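Local coordinates for protein ATP grasp ligase (Microcystis aeruginosa MRC, PDB 5IG9) that probably uses ATP to activate side-chain carboxylates of the microviridin precursor peptide and close its ester (lactone) rings, as an ATP-grasp ligase, at residues Met75-Lys80 and Leu99-Met104; Gln126-Val131 and Leu293-Val298; Trp303-Pro308 and Pro312-Ile317. One frame throughout, in Å; residues are numbered along the deposited sequence.

Interaction 1: residues Met75-Lys80 and Leu99-Met104; sequences MRYGLK and LSIRGM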
ATOM      1  N   MET A  75      -4.559 -11.621  -1.229  1.00 54.41           N
ATOM      2  CA  MET A  75      -5.294 -10.499  -1.806  1.00 56.19           C
ATOM      3  C   MET A  75      -5.090 -10.505  -3.318  1.00 53.91           C
ATOM      4  O   MET A  75      -4.095  -9.972  -3.817  1.00 47.98           O
ATOM      5  CB  MET A  75      -4.839  -9.181  -1.188  1.00 61.82           C
ATOM      6  CG  MET A  75      -5.044  -9.096   0.318  1.00 73.00           C
ATOM      7  SD  MET A  75      -3.885 -10.083   1.290  1.00 90.67           S
ATOM      8  CE  MET A  75      -2.315  -9.432   0.727  1.00 76.26           C
ATOM      9  N   ARG A  76      -6.034 -11.101  -4.047  1.00 60.59           N
ATOM     10  CA  ARG A  76      -5.974 -11.129  -5.504  1.00 59.19           C
ATOM     11  C   ARG A  76      -7.227 -10.498  -6.101  1.00 59.09           C
ATOM     12  O   ARG A  76      -7.988 -11.166  -6.807  1.00 60.42           O
ATOM     13  CB  ARG A  76      -5.799 -12.564  -6.002  1.00 60.53           C
ATOM     14  CG  ARG A  76      -4.575 -13.266  -5.438  1.00 64.28           C
ATOM     15  CD  ARG A  76      -3.306 -12.511  -5.784  1.00 65.01           C
ATOM     16  NE  ARG A  76      -2.176 -12.967  -4.985  1.00 66.31           N
ATOM     17  CZ  ARG A  76      -1.353 -13.944  -5.344  1.00 68.69           C
ATOM     18  NH1 ARG A  76      -1.529 -14.572  -6.499  1.00 69.03           N
ATOM     19  NH2 ARG A  76      -0.351 -14.293  -4.548  1.00 69.12           N
ATOM     20  N   TYR A  77      -7.437  -9.207  -5.842  1.00 59.96           N
ATOM     21  CA  TYR A  77      -8.713  -8.570  -6.149  1.00 59.68           C
ATOM     22  C   TYR A  77      -8.980  -8.550  -7.649  1.00 61.06           C
ATOM     23  O   TYR A  77      -8.225  -7.948  -8.417  1.00 64.07           O
ATOM     24  CB  TYR A  77      -8.736  -7.149  -5.596  1.00 58.33           C
ATOM     25  CG  TYR A  77      -8.268  -7.033  -4.166  1.00 58.19           C
ATOM     26  CD1 TYR A  77      -9.071  -7.450  -3.112  1.00 58.76           C
ATOM     27  CD2 TYR A  77      -7.023  -6.494  -3.869  1.00 52.87           C
ATOM     28  CE1 TYR A  77      -8.642  -7.340  -1.804  1.00 54.15           C
ATOM     29  CE2 TYR A  77      -6.590  -6.379  -2.566  1.00 48.65           C
ATOM     30  CZ  TYR A  77      -7.402  -6.802  -1.538  1.00 51.45           C
ATOM     31  OH  TYR A  77      -6.968  -6.687  -0.239  1.00 54.13           O
ATOM     32  N   GLY A  78     -10.060  -9.216  -8.059  1.00 62.86           N
ATOM     33  CA  GLY A  78     -10.559  -9.107  -9.417  1.00 63.61           C
ATOM     34  C   GLY A  78      -9.751  -9.798 -10.491  1.00 64.05           C
ATOM     35  O   GLY A  78      -9.833  -9.398 -11.657  1.00 61.90           O
ATOM     36  N   LEU A  79      -8.980 -10.832 -10.148  1.00 65.99           N
ATOM     37  CA  LEU A  79      -8.170 -11.495 -11.165  1.00 68.75           C
ATOM     38  C   LEU A  79      -9.040 -12.186 -12.205  1.00 66.28           C
ATOM     39  O   LEU A  79      -8.736 -12.153 -13.404  1.00 66.79           O
ATOM     40  CB  LEU A  79      -7.220 -12.500 -10.518  1.00 72.04           C
ATOM     41  CG  LEU A  79      -6.048 -11.929  -9.720  1.00 78.27           C
ATOM     42  CD1 LEU A  79      -4.960 -12.981  -9.584  1.00 80.56           C
ATOM     43  CD2 LEU A  79      -5.505 -10.668 -10.374  1.00 78.76           C
ATOM     44  N   LYS A  80     -10.138 -12.801 -11.770  1.00 60.23           N
ATOM     45  CA  LYS A  80     -11.047 -13.480 -12.686  1.00 65.61           C
ATOM     46  C   LYS A  80     -11.874 -12.514 -13.550  1.00 70.41           C
ATOM     47  O   LYS A  80     -12.896 -12.927 -14.099  1.00 77.57           O
ATOM     48  CB  LYS A  80     -11.973 -14.421 -11.908  1.00 67.72           C
ATOM     49  CG  LYS A  80     -11.346 -15.774 -11.574  1.00 75.19           C
ATOM     50  CD  LYS A  80     -12.365 -16.718 -10.973  1.00 80.26           C
ATOM     51  CE  LYS A  80     -12.436 -18.006 -11.770  1.00 84.44           C
ATOM     52  NZ  LYS A  80     -11.206 -18.841 -11.641  1.00 87.51           N
ATOM     53  N   LEU A  99      -9.525  -1.053  -3.834  1.00 45.71           N
ATOM     54  CA  LEU A  99      -9.881  -0.029  -2.856  1.00 45.33           C
ATOM     55  C   LEU A  99     -11.161  -0.379  -2.106  1.00 45.47           C
ATOM     56  O   LEU A  99     -11.295  -0.045  -0.922  1.00 41.97           O
ATOM     57  CB  LEU A  99     -10.039   1.324  -3.542  1.00 45.47           C
ATOM     58  CG  LEU A  99      -8.756   1.988  -4.025  1.00 44.20           C
ATOM     59  CD1 LEU A  99      -9.106   3.319  -4.634  1.00 47.50           C
ATOM     60  CD2 LEU A  99      -7.779   2.159  -2.876  1.00 43.72           C
ATOM     61  N   SER A 100     -12.110  -1.038  -2.774  1.00 47.24           N
ATOM     62  CA  SER A 100     -13.371  -1.396  -2.128  1.00 47.07           C
ATOM     63  C   SER A 100     -13.160  -2.445  -1.043  1.00 46.72           C
ATOM     64  O   SER A 100     -13.622  -2.281   0.093  1.00 47.19           O
ATOM     65  CB  SER A 100     -14.371  -1.915  -3.162  1.00 46.33           C
ATOM     66  OG  SER A 100     -14.556  -0.999  -4.223  1.00 46.76           O
ATOM     67  N   ILE A 101     -12.482  -3.542  -1.383  1.00 44.49           N
ATOM     68  CA  ILE A 101     -12.315  -4.630  -0.426  1.00 43.92           C
ATOM     69  C   ILE A 101     -11.341  -4.236   0.672  1.00 41.73           C
ATOM     70  O   ILE A 101     -11.486  -4.665   1.821  1.00 41.80           O
ATOM     71  CB  ILE A 101     -11.868  -5.915  -1.145  1.00 45.84           C
ATOM     72  CG1 ILE A 101     -12.814  -6.227  -2.304  1.00 48.08           C
ATOM     73  CG2 ILE A 101     -11.847  -7.082  -0.171  1.00 49.95           C
ATOM     74  CD1 ILE A 101     -14.264  -6.386  -1.882  1.00 48.67           C
ATOM     75  N   ARG A 102     -10.337  -3.421   0.350  1.00 37.72           N
ATOM     76  CA  ARG A 102      -9.449  -2.903   1.386  1.00 36.92           C
ATOM     77  C   ARG A 102     -10.212  -2.048   2.386  1.00 36.39           C
ATOM     78  O   ARG A 102      -9.959  -2.118   3.593  1.00 36.54           O
ATOM     79  CB  ARG A 102      -8.315  -2.094   0.759  1.00 37.25           C
ATOM     80  CG  ARG A 102      -7.213  -2.935   0.154  1.00 38.05           C
ATOM     81  CD  ARG A 102      -6.185  -2.063  -0.538  1.00 38.97           C
ATOM     82  NE  ARG A 102      -5.520  -1.140   0.380  1.00 40.55           N
ATOM     83  CZ  ARG A 102      -4.376  -1.401   1.003  1.00 43.11           C
ATOM     84  NH1 ARG A 102      -3.767  -2.563   0.814  1.00 43.98           N
ATOM     85  NH2 ARG A 102      -3.841  -0.503   1.819  1.00 42.87           N
ATOM     86  N   GLY A 103     -11.143  -1.225   1.901  1.00 37.52           N
ATOM     87  CA  GLY A 103     -11.936  -0.409   2.804  1.00 38.04           C
ATOM     88  C   GLY A 103     -12.852  -1.243   3.678  1.00 40.84           C
ATOM     89  O   GLY A 103     -13.072  -0.922   4.849  1.00 45.45           O
ATOM     90  N   MET A 104     -13.404  -2.322   3.118  1.00 42.01           N
ATOM     91  CA  MET A 104     -14.210  -3.242   3.911  1.00 39.98           C
ATOM     92  C   MET A 104     -13.391  -3.840   5.047  1.00 38.79           C
ATOM     93  O   MET A 104     -13.819  -3.837   6.205  1.00 38.38           O
ATOM     94  CB  MET A 104     -14.771  -4.348   3.022  1.00 39.65           C
ATOM     95  CG  MET A 104     -15.505  -5.422   3.801  1.00 41.56           C
ATOM     96  SD  MET A 104     -15.980  -6.835   2.792  1.00 43.61           S
ATOM     97  CE  MET A 104     -14.476  -7.805   2.839  1.00 45.15           C
TER
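Tyr77 and Ile101 bring the two backbones nearest, their CA atoms 7.8 Å apart, where a type II beta turn from Arg76 to Leu79 faces helix 87-107 in the Rossmann-like pre-ATP-grasp domain. Tyr77 and Gly78 are the central residues of the turn, and the positive phi of Gly78 (73°) suits a glycine at its third position. Tyr77 directs its CB at the helix, and with CG anti to the carbonyl carbon (chi1 -48°) its ring reaches Ile101 obliquely. Tyr77 CE1 lies 3.6 Å from Ile101 CB, and Tyr77 CD1 is 4.0 Å from Ile101 CG1. CB and the CG2 branch of Ile101 do the touching, while the end of the side chain leads away; Ile101 also packs on Phe32 and Phe37. Met75 CA lies 4.2 Å above one face of the Tyr77 ring, toward its rim. An alanine in place of Tyr77 is likely to open a gap beside Ile101 and leave the turn without its apolar footing on the helix. Arg102 crosses the tyrosine roughly at right angles, its guanidinium plane turned 84° from the ring and its NH2 salt-bridged to Asp120; what meets the phenol is the aliphatic stem, Arg102 CG lying 3.8 Å from Tyr77 OH.

Interaction 2: residues Gln126-Val131 and Leu293-Val298; sequences QLQLQV and LEINPV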
ATOM      1  N   GLN A 126      13.296  -1.881   3.100  1.00 39.47           N
ATOM      2  CA  GLN A 126      14.345  -1.024   3.638  1.00 41.04           C
ATOM      3  C   GLN A 126      14.101  -0.697   5.104  1.00 42.87           C
ATOM      4  O   GLN A 126      15.057  -0.575   5.881  1.00 44.64           O
ATOM      5  CB  GLN A 126      14.450   0.262   2.821  1.00 40.27           C
ATOM      6  CG  GLN A 126      15.597   1.161   3.244  1.00 43.75           C
ATOM      7  CD  GLN A 126      15.559   2.516   2.564  1.00 47.78           C
ATOM      8  OE1 GLN A 126      14.924   2.683   1.520  1.00 49.19           O
ATOM      9  NE2 GLN A 126      16.230   3.494   3.159  1.00 44.32           N
ATOM     10  N   LEU A 127      12.835  -0.552   5.503  1.00 42.27           N
ATOM     11  CA  LEU A 127      12.527  -0.304   6.906  1.00 42.74           C
ATOM     12  C   LEU A 127      12.697  -1.560   7.749  1.00 43.76           C
ATOM     13  O   LEU A 127      13.057  -1.471   8.927  1.00 40.50           O
ATOM     14  CB  LEU A 127      11.105   0.239   7.039  1.00 40.74           C
ATOM     15  CG  LEU A 127      10.628   0.609   8.444  1.00 41.47           C
ATOM     16  CD1 LEU A 127      11.454   1.749   9.022  1.00 39.04           C
ATOM     17  CD2 LEU A 127       9.158   0.970   8.406  1.00 43.54           C
ATOM     18  N   GLN A 128      12.442  -2.735   7.171  1.00 43.42           N
ATOM     19  CA  GLN A 128      12.668  -3.981   7.896  1.00 42.67           C
ATOM     20  C   GLN A 128      14.122  -4.093   8.340  1.00 39.57           C
ATOM     21  O   GLN A 128      14.412  -4.300   9.523  1.00 37.06           O
ATOM     22  CB  GLN A 128      12.290  -5.177   7.022  1.00 43.77           C
ATOM     23  CG  GLN A 128      10.837  -5.241   6.593  1.00 44.88           C
ATOM     24  CD  GLN A 128      10.558  -6.489   5.790  1.00 43.62           C
ATOM     25  OE1 GLN A 128      11.410  -7.368   5.683  1.00 42.03           O
ATOM     26  NE2 GLN A 128       9.363  -6.578   5.221  1.00 44.33           N
ATOM     27  N   LEU A 129      15.053  -3.947   7.391  1.00 40.64           N
ATOM     28  CA  LEU A 129      16.471  -4.099   7.701  1.00 40.16           C
ATOM     29  C   LEU A 129      16.939  -3.040   8.692  1.00 41.71           C
ATOM     30  O   LEU A 129      17.704  -3.335   9.616  1.00 43.66           O
ATOM     31  CB  LEU A 129      17.291  -4.029   6.413  1.00 40.89           C
ATOM     32  CG  LEU A 129      16.862  -4.987   5.298  1.00 42.79           C
ATOM     33  CD1 LEU A 129      17.531  -4.633   3.982  1.00 42.22           C
ATOM     34  CD2 LEU A 129      17.170  -6.420   5.686  1.00 45.16           C
ATOM     35  N   GLN A 130      16.481  -1.800   8.517  1.00 40.75           N
ATOM     36  CA  GLN A 130      16.889  -0.720   9.410  1.00 41.03           C
ATOM     37  C   GLN A 130      16.394  -0.950  10.832  1.00 43.71           C
ATOM     38  O   GLN A 130      17.133  -0.722  11.796  1.00 47.63           O
ATOM     39  CB  GLN A 130      16.376   0.613   8.874  1.00 41.50           C
ATOM     40  CG  GLN A 130      16.433   1.750   9.868  1.00 40.42           C
ATOM     41  CD  GLN A 130      16.106   3.078   9.222  1.00 41.09           C
ATOM     42  OE1 GLN A 130      16.864   3.576   8.385  1.00 41.23           O
ATOM     43  NE2 GLN A 130      14.969   3.657   9.595  1.00 39.31           N
ATOM     44  N   VAL A 131      15.145  -1.392  10.986  1.00 47.76           N
ATOM     45  CA  VAL A 131      14.610  -1.633  12.322  1.00 44.60           C
ATOM     46  C   VAL A 131      15.266  -2.857  12.949  1.00 44.95           C
ATOM     47  O   VAL A 131      15.561  -2.870  14.149  1.00 45.56           O
ATOM     48  CB  VAL A 131      13.076  -1.765  12.268  1.00 42.28           C
ATOM     49  CG1 VAL A 131      12.535  -2.262  13.602  1.00 43.02           C
ATOM     50  CG2 VAL A 131      12.454  -0.426  11.912  1.00 40.68           C
ATOM     51  N   LEU A 293      17.502 -11.401   7.118  1.00 39.08           N
ATOM     52  CA  LEU A 293      17.277 -11.101   5.710  1.00 39.51           C
ATOM     53  C   LEU A 293      15.957 -10.377   5.475  1.00 43.32           C
ATOM     54  O   LEU A 293      15.949  -9.267   4.934  1.00 45.35           O
ATOM     55  CB  LEU A 293      17.326 -12.386   4.873  1.00 36.62           C
ATOM     56  CG  LEU A 293      18.672 -13.099   4.741  1.00 34.52           C
ATOM     57  CD1 LEU A 293      18.553 -14.270   3.781  1.00 34.04           C
ATOM     58  CD2 LEU A 293      19.762 -12.136   4.290  1.00 32.20           C
ATOM     59  N   GLU A 294      14.836 -10.973   5.875  1.00 38.72           N
ATOM     60  CA  GLU A 294      13.533 -10.468   5.472  1.00 42.21           C
ATOM     61  C   GLU A 294      12.450 -11.051   6.368  1.00 40.58           C
ATOM     62  O   GLU A 294      12.540 -12.204   6.793  1.00 40.42           O
ATOM     63  CB  GLU A 294      13.252 -10.821   4.005  1.00 46.95           C
ATOM     64  CG  GLU A 294      11.841 -10.521   3.523  1.00 54.68           C
ATOM     65  CD  GLU A 294      11.623 -10.964   2.092  1.00 62.93           C
ATOM     66  OE1 GLU A 294      12.618 -11.028   1.338  1.00 72.65           O
ATOM     67  OE2 GLU A 294      10.466 -11.259   1.723  1.00 74.51           O
ATOM     68  N   ILE A 295      11.430 -10.246   6.650  1.00 43.46           N
ATOM     69  CA  ILE A 295      10.187 -10.720   7.241  1.00 44.21           C
ATOM     70  C   ILE A 295       9.064 -10.452   6.247  1.00 45.33           C
ATOM     71  O   ILE A 295       8.895  -9.320   5.777  1.00 43.73           O
ATOM     72  CB  ILE A 295       9.892 -10.055   8.599  1.00 47.00           C
ATOM     73  CG1 ILE A 295       8.462 -10.367   9.043  1.00 51.71           C
ATOM     74  CG2 ILE A 295      10.119  -8.557   8.537  1.00 49.31           C
ATOM     75  CD1 ILE A 295       8.083  -9.707  10.349  1.00 55.51           C
ATOM     76  N   ASN A 296       8.314 -11.496   5.916  1.00 47.41           N
ATOM     77  CA  ASN A 296       7.166 -11.365   5.030  1.00 46.98           C
ATOM     78  C   ASN A 296       5.895 -11.540   5.845  1.00 45.46           C
ATOM     79  O   ASN A 296       5.606 -12.659   6.295  1.00 51.36           O
ATOM     80  CB  ASN A 296       7.230 -12.392   3.902  1.00 47.66           C
ATOM     81  CG  ASN A 296       6.138 -12.195   2.868  1.00 47.22           C
ATOM     82  OD1 ASN A 296       5.365 -11.236   2.931  1.00 41.41           O
ATOM     83  ND2 ASN A 296       6.076 -13.098   1.897  1.00 53.95           N
ATOM     84  N   PRO A 297       5.109 -10.482   6.061  1.00 43.67           N
ATOM     85  CA  PRO A 297       3.920 -10.608   6.918  1.00 43.17           C
ATOM     86  C   PRO A 297       2.859 -11.553   6.377  1.00 41.99           C
ATOM     87  O   PRO A 297       1.916 -11.872   7.113  1.00 46.43           O
ATOM     88  CB  PRO A 297       3.387  -9.169   6.995  1.00 44.33           C
ATOM     89  CG  PRO A 297       4.547  -8.304   6.620  1.00 44.23           C
ATOM     90  CD  PRO A 297       5.326  -9.096   5.618  1.00 42.90           C
ATOM     91  N   VAL A 298       2.974 -12.008   5.129  1.00 44.54           N
ATOM     92  CA  VAL A 298       2.010 -12.942   4.555  1.00 45.56           C
ATOM     93  C   VAL A 298       2.744 -14.092   3.874  1.00 46.49           C
ATOM     94  O   VAL A 298       2.234 -14.691   2.921  1.00 45.83           O
ATOM     95  CB  VAL A 298       1.065 -12.235   3.565  1.00 46.23           C
ATOM     96  CG1 VAL A 298       0.154 -11.251   4.292  1.00 45.69           C
ATOM     97  CG2 VAL A 298       1.863 -11.526   2.482  1.00 45.08           C
TER
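Gln128 extends its amide from helix 125-134 over the backbone and CG2 branch of Ile295. The axes of 126-131 and 293-296 approach to 8.4 Å, at 117° between their N-to-C directions, and strand 290-296 is one of the two outermost strands of its antiparallel sheet within this chain. Beyond CG the glutamine chain is extended (chi2 -177°), which carries the amide to the strand. There Gln128 OE1 accepts the N-H of Ile295 at 3.0 Å in a nearly straight bond, although the donor stands above the carbonyl plane. Gln128 NE2 lies 2.8 Å from Ile295 O, but this second bond is strongly bent and weak; Ala122 O is the stronger partner of that nitrogen. Ile295 CG2 also packs 3.4 Å from Gln128 OE1. At the next residue, Leu129 CD2 approaches Leu293 O. Leu293 and Glu294 both face Asp281 in a classic beta bulge. The sequence LEINP resembles the segment that in ATP-grasp relatives carries magnesium ligands, so the contact probably borders the active site. The amide probably stands in for a neighbouring strand at this one residue: it satisfies the outward N-H of Ile295 and, more loosely, its carbonyl, both residues being buried.

Interaction 3: residues Trp303-Pro308 and Pro312-Ile317; sequences WLELYP and PISQAI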
ATOM      1  N   TRP A 303       4.426 -25.496   3.477  1.00 46.54           N
ATOM      2  CA  TRP A 303       5.467 -26.457   3.135  1.00 45.30           C
ATOM      3  C   TRP A 303       6.342 -26.823   4.323  1.00 46.95           C
ATOM      4  O   TRP A 303       7.189 -27.712   4.190  1.00 50.43           O
ATOM      5  CB  TRP A 303       6.328 -25.931   1.984  1.00 44.63           C
ATOM      6  CG  TRP A 303       6.850 -24.544   2.178  1.00 44.45           C
ATOM      7  CD1 TRP A 303       6.234 -23.381   1.823  1.00 43.90           C
ATOM      8  CD2 TRP A 303       8.109 -24.171   2.754  1.00 44.04           C
ATOM      9  NE1 TRP A 303       7.022 -22.307   2.151  1.00 45.04           N
ATOM     10  CE2 TRP A 303       8.180 -22.764   2.721  1.00 43.52           C
ATOM     11  CE3 TRP A 303       9.181 -24.889   3.296  1.00 44.16           C
ATOM     12  CZ2 TRP A 303       9.278 -22.060   3.212  1.00 45.65           C
ATOM     13  CZ3 TRP A 303      10.272 -24.188   3.781  1.00 45.62           C
ATOM     14  CH2 TRP A 303      10.311 -22.789   3.738  1.00 46.59           C
ATOM     15  N   LEU A 304       6.166 -26.161   5.464  1.00 44.28           N
ATOM     16  CA  LEU A 304       6.787 -26.576   6.714  1.00 45.27           C
ATOM     17  C   LEU A 304       5.863 -27.430   7.568  1.00 45.92           C
ATOM     18  O   LEU A 304       6.314 -27.991   8.574  1.00 48.30           O
ATOM     19  CB  LEU A 304       7.232 -25.354   7.522  1.00 47.48           C
ATOM     20  CG  LEU A 304       8.502 -24.638   7.068  1.00 49.05           C
ATOM     21  CD1 LEU A 304       8.813 -23.496   8.014  1.00 52.12           C
ATOM     22  CD2 LEU A 304       9.665 -25.613   7.004  1.00 48.93           C
ATOM     23  N   GLU A 305       4.586 -27.533   7.197  1.00 45.56           N
ATOM     24  CA  GLU A 305       3.606 -28.339   7.913  1.00 46.07           C
ATOM     25  C   GLU A 305       3.300 -29.656   7.209  1.00 46.43           C
ATOM     26  O   GLU A 305       3.296 -30.710   7.850  1.00 52.31           O
ATOM     27  CB  GLU A 305       2.313 -27.541   8.112  1.00 49.23           C
ATOM     28  CG  GLU A 305       1.209 -28.317   8.816  1.00 53.12           C
ATOM     29  CD  GLU A 305       0.190 -27.404   9.464  1.00 55.72           C
ATOM     30  OE1 GLU A 305       0.187 -26.199   9.140  1.00 60.46           O
ATOM     31  OE2 GLU A 305      -0.599 -27.886  10.304  1.00 53.43           O
ATOM     32  N   LEU A 306       3.028 -29.624   5.902  1.00 50.82           N
ATOM     33  CA  LEU A 306       2.755 -30.858   5.175  1.00 48.85           C
ATOM     34  C   LEU A 306       4.022 -31.637   4.856  1.00 50.72           C
ATOM     35  O   LEU A 306       3.939 -32.810   4.475  1.00 52.25           O
ATOM     36  CB  LEU A 306       1.999 -30.557   3.880  1.00 49.72           C
ATOM     37  CG  LEU A 306       0.637 -29.887   4.052  1.00 51.61           C
ATOM     38  CD1 LEU A 306      -0.092 -29.820   2.720  1.00 52.71           C
ATOM     39  CD2 LEU A 306      -0.191 -30.628   5.093  1.00 50.23           C
ATOM     40  N   TYR A 307       5.180 -31.014   4.998  1.00 50.92           N
ATOM     41  CA  TYR A 307       6.478 -31.619   4.767  1.00 49.85           C
ATOM     42  C   TYR A 307       7.321 -31.374   6.003  1.00 48.03           C
ATOM     43  O   TYR A 307       6.955 -30.558   6.855  1.00 44.81           O
ATOM     44  CB  TYR A 307       7.136 -31.018   3.514  1.00 53.69           C
ATOM     45  CG  TYR A 307       6.290 -31.162   2.272  1.00 57.03           C
ATOM     46  CD1 TYR A 307       6.330 -32.323   1.512  1.00 60.76           C
ATOM     47  CD2 TYR A 307       5.442 -30.141   1.867  1.00 62.95           C
ATOM     48  CE1 TYR A 307       5.554 -32.460   0.376  1.00 63.86           C
ATOM     49  CE2 TYR A 307       4.662 -30.268   0.734  1.00 64.54           C
ATOM     50  CZ  TYR A 307       4.722 -31.429  -0.007  1.00 68.39           C
ATOM     51  OH  TYR A 307       3.943 -31.557  -1.135  1.00 70.78           O
ATOM     52  N   PRO A 308       8.451 -32.091   6.157  1.00 45.60           N
ATOM     53  CA  PRO A 308       9.267 -31.899   7.363  1.00 45.47           C
ATOM     54  C   PRO A 308       9.647 -30.442   7.591  1.00 47.04           C
ATOM     55  O   PRO A 308       9.851 -29.708   6.624  1.00 45.76           O
ATOM     56  CB  PRO A 308      10.503 -32.751   7.080  1.00 47.01           C
ATOM     57  CG  PRO A 308       9.997 -33.835   6.192  1.00 45.26           C
ATOM     58  CD  PRO A 308       8.979 -33.179   5.311  1.00 45.44           C
ATOM     59  N   PRO A 312       3.087 -27.813  13.210  1.00 44.21           N
ATOM     60  CA  PRO A 312       1.632 -27.612  13.234  1.00 44.85           C
ATOM     61  C   PRO A 312       1.299 -26.130  13.357  1.00 47.63           C
ATOM     62  O   PRO A 312       0.843 -25.680  14.408  1.00 56.98           O
ATOM     63  CB  PRO A 312       1.206 -28.358  14.493  1.00 43.88           C
ATOM     64  CG  PRO A 312       2.304 -28.090  15.459  1.00 44.76           C
ATOM     65  CD  PRO A 312       3.562 -27.844  14.666  1.00 45.78           C
ATOM     66  N   ILE A 313       1.532 -25.385  12.282  1.00 48.65           N
ATOM     67  CA  ILE A 313       1.274 -23.951  12.269  1.00 44.16           C
ATOM     68  C   ILE A 313      -0.195 -23.605  12.050  1.00 43.41           C
ATOM     69  O   ILE A 313      -0.711 -22.669  12.658  1.00 44.68           O
ATOM     70  CB  ILE A 313       2.125 -23.238  11.201  1.00 41.44           C
ATOM     71  CG1 ILE A 313       3.615 -23.451  11.478  1.00 42.39           C
ATOM     72  CG2 ILE A 313       1.795 -21.754  11.160  1.00 41.67           C
ATOM     73  CD1 ILE A 313       4.456 -23.587  10.227  1.00 44.99           C
ATOM     74  N   SER A 314      -0.869 -24.354  11.182  1.00 45.97           N
ATOM     75  CA  SER A 314      -2.276 -24.080  10.908  1.00 47.72           C
ATOM     76  C   SER A 314      -3.114 -24.167  12.175  1.00 46.27           C
ATOM     77  O   SER A 314      -4.097 -23.432  12.326  1.00 53.27           O
ATOM     78  CB  SER A 314      -2.803 -25.051   9.853  1.00 46.70           C
ATOM     79  OG  SER A 314      -2.865 -26.371  10.365  1.00 43.74           O
ATOM     80  N   GLN A 315      -2.740 -25.053  13.101  1.00 47.00           N
ATOM     81  CA  GLN A 315      -3.414 -25.105  14.392  1.00 47.77           C
ATOM     82  C   GLN A 315      -3.181 -23.824  15.184  1.00 47.89           C
ATOM     83  O   GLN A 315      -4.109 -23.273  15.784  1.00 50.22           O
ATOM     84  CB  GLN A 315      -2.935 -26.323  15.181  1.00 47.72           C
ATOM     85  CG  GLN A 315      -3.637 -26.517  16.511  1.00 49.90           C
ATOM     86  CD  GLN A 315      -5.128 -26.750  16.353  1.00 52.79           C
ATOM     87  OE1 GLN A 315      -5.564 -27.482  15.463  1.00 54.95           O
ATOM     88  NE2 GLN A 315      -5.918 -26.121  17.215  1.00 52.15           N
ATOM     89  N   ALA A 316      -1.940 -23.331  15.194  1.00 43.33           N
ATOM     90  CA  ALA A 316      -1.636 -22.124  15.958  1.00 43.36           C
ATOM     91  C   ALA A 316      -2.345 -20.910  15.375  1.00 45.24           C
ATOM     92  O   ALA A 316      -2.796 -20.029  16.116  1.00 49.96           O
ATOM     93  CB  ALA A 316      -0.126 -21.889  16.004  1.00 42.97           C
ATOM     94  N   ILE A 317      -2.451 -20.847  14.047  1.00 45.02           N
ATOM     95  CA  ILE A 317      -3.145 -19.734  13.404  1.00 46.77           C
ATOM     96  C   ILE A 317      -4.629 -19.777  13.733  1.00 48.57           C
ATOM     97  O   ILE A 317      -5.230 -18.759  14.097  1.00 53.37           O
ATOM     98  CB  ILE A 317      -2.910 -19.760  11.883  1.00 46.71           C
ATOM     99  CG1 ILE A 317      -1.439 -19.487  11.568  1.00 46.44           C
ATOM    100  CG2 ILE A 317      -3.812 -18.749  11.181  1.00 45.37           C
ATOM    101  CD1 ILE A 317      -1.123 -19.528  10.096  1.00 46.03           C
TER
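Glu305 stretches across to Ser314 in the first turn of helix 313-323. CB leaves the backbone in the direction of 312-317, and with CG anti to the backbone N (chi1 178°) the chain runs outward extended. CG acts as a spacer. Glu305 CD is then 3.3 Å from Ser314 OG, and the carboxylate divides its two oxygens over that one serine. Glu305 OE1 accepts the backbone N-H of Ser314 at 2.9 Å, while Glu305 OE2 accepts the hydroxyl of Ser314, OG lying 2.7 Å away. Glu305 OE2 also lies 3.7 Å from Pro312 CA. Both donors arrive on the syn side, 23° and 25° out of the carboxylate plane, so the paired bonds limit rotation of the group. Beside these two bonds, Leu304 CB meets Ile313 CD1 at 4.3 Å; these two side chains lie over the antiparallel sheet, touching Thr219 and Val221 of strand 214-221 respectively. Ser314 also touches Leu17 and Val18 of helix 14-23, which places this pair of bonds where the C-terminal helix adjoins the N-terminal part of the chain. Joining a short helical turn to the next helix across a brief loop, the carboxylate meets the N-terminal end of helix 313-323, where a negative group would probably be favoured by the helix dipole, and the hydroxyl bond adds a second hold on the same residue.

The three contacts follow one another along the chain, and their centres form a broad triangle: about 24 Å between interactions 1 and 2, 27 Å between 1 and 3, and 22 Å between 2 and 3. Interaction 1 belongs to the parallel-sheet domain near the N-terminus. Interactions 2 and 3 both adjoin the five-stranded antiparallel sheet, one at its outer strand 290-296, the other near strands 214-221 and 224-231; helix 302-305 follows strand 290-296 in the chain. Residues 99-104 and 126-131 both touch the second subunit, so interactions 1 and 2 border the dimer interface, whereas interaction 3 meets no other chain and instead approaches helix 14-23 of its own.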